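Local structure of extracellular ligand-binding receptor (Desulfitobacterium hafniense, 4Q6B) at residues K302-L305 with T306-A309. The protein binds leucine in the crystal and is probably the substrate-binding component of an ABC transporter for amino acids. Numbering follows the deposited sequence.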
# COMPACT_ATOMS: atom_id res chain seq x y z
N LYS A 302 3.91 -20.31 16.21
CA LYS A 302 4.02 -21.67 15.75
C LYS A 302 5.42 -22.00 15.31
O LYS A 302 5.67 -23.10 14.80
CB LYS A 302 3.07 -21.88 14.57
CG LYS A 302 1.62 -21.47 14.84
CD LYS A 302 0.68 -22.15 13.83
CE LYS A 302 -0.61 -21.35 13.66
NZ LYS A 302 -1.56 -21.92 12.65
N SER A 303 6.35 -21.05 15.46
CA SER A 303 7.69 -21.20 14.86
C SER A 303 8.76 -21.46 15.90
O SER A 303 8.52 -21.33 17.10
CB SER A 303 8.08 -19.96 14.05
OG SER A 303 8.49 -18.91 14.93
N ASP A 304 9.96 -21.79 15.42
CA ASP A 304 11.17 -21.88 16.24
C ASP A 304 11.81 -20.49 16.30
O ASP A 304 12.40 -20.00 15.32
CB ASP A 304 12.13 -22.90 15.62
CG ASP A 304 13.46 -22.97 16.35
OD1 ASP A 304 14.40 -23.56 15.78
OD2 ASP A 304 13.55 -22.44 17.48
N LEU A 305 11.70 -19.84 17.45
CA LEU A 305 12.17 -18.48 17.57
C LEU A 305 13.67 -18.44 17.52
O LEU A 305 14.26 -17.38 17.25
CB LEU A 305 11.67 -17.87 18.89
CG LEU A 305 10.14 -17.81 19.09
CD1 LEU A 305 9.81 -17.40 20.53
CD2 LEU A 305 9.53 -16.84 18.08
N THR A 306 14.34 -19.58 17.68
CA THR A 306 15.81 -19.53 17.54
C THR A 306 16.30 -19.51 16.09
O THR A 306 17.48 -19.31 15.85
CB THR A 306 16.55 -20.67 18.32
OG1 THR A 306 16.37 -21.92 17.65
CG2 THR A 306 16.03 -20.77 19.72
N HIS A 307 15.39 -19.77 15.15
CA HIS A 307 15.74 -19.80 13.73
C HIS A 307 14.77 -18.94 12.89
O HIS A 307 13.76 -19.41 12.33
CB HIS A 307 15.83 -21.26 13.23
CG HIS A 307 17.03 -21.99 13.79
ND1 HIS A 307 16.94 -22.85 14.86
CD2 HIS A 307 18.34 -21.89 13.49
CE1 HIS A 307 18.15 -23.28 15.17
NE2 HIS A 307 19.02 -22.72 14.35
N PRO A 308 15.04 -17.62 12.83
CA PRO A 308 14.12 -16.72 12.11
C PRO A 308 14.01 -17.05 10.62
O PRO A 308 13.02 -16.59 10.02
CB PRO A 308 14.77 -15.35 12.28
CG PRO A 308 15.43 -15.46 13.66
CD PRO A 308 16.02 -16.87 13.65
N ALA A 309 14.93 -17.82 10.05
CA ALA A 309 14.81 -18.13 8.63
C ALA A 309 13.69 -19.13 8.37
O ALA A 309 13.36 -19.40 7.21
CB ALA A 309 16.15 -18.65 8.06
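The carboxylate of Asp304 overlaps the backbone N and hydroxyl of Thr306 and the ring edge of His307. Asp304 CG stands anti to its own backbone N (chi1 176°), and this torsion brings both oxygens alongside the turn. Asp304 OD2 accepts the backbone N-H of Thr306 at 3.0 Å from N, the donor sitting well above the carboxylate plane. Thr306 OG1 lies 2.9 Å from the same OD2, where a second bond is possible although its single proton has another acceptor within reach. The other oxygen, Asp304 OD1, takes the ring N-H of His307, 2.8 Å from ND1 and nearly straight at 166°. It lies in the imidazole plane, whereas the carboxylate is tilted 66° against the ring. The backbone from Asp304 to His307 forms a type I beta turn, closed by His307 N donating to Asp304 O at 3.0 Å; together with the Thr306 N-H bond to the side chain, this fits an Asx turn overlapping the beta turn. With an alanine here in place of Asp304, the Thr306 N-H and His307 ND1 would probably lose these acceptors, and the imidazole would be set free to turn. The loop links helix 284-301 to helix 311-317 at the surface of the periplasmic-binding-protein fold. Leu305 points off the turn onto Gln44, Arg46 and Gln76, while the side chain of Pro308, also touching Gln76, lies about 5 Å from a bound calcium ion.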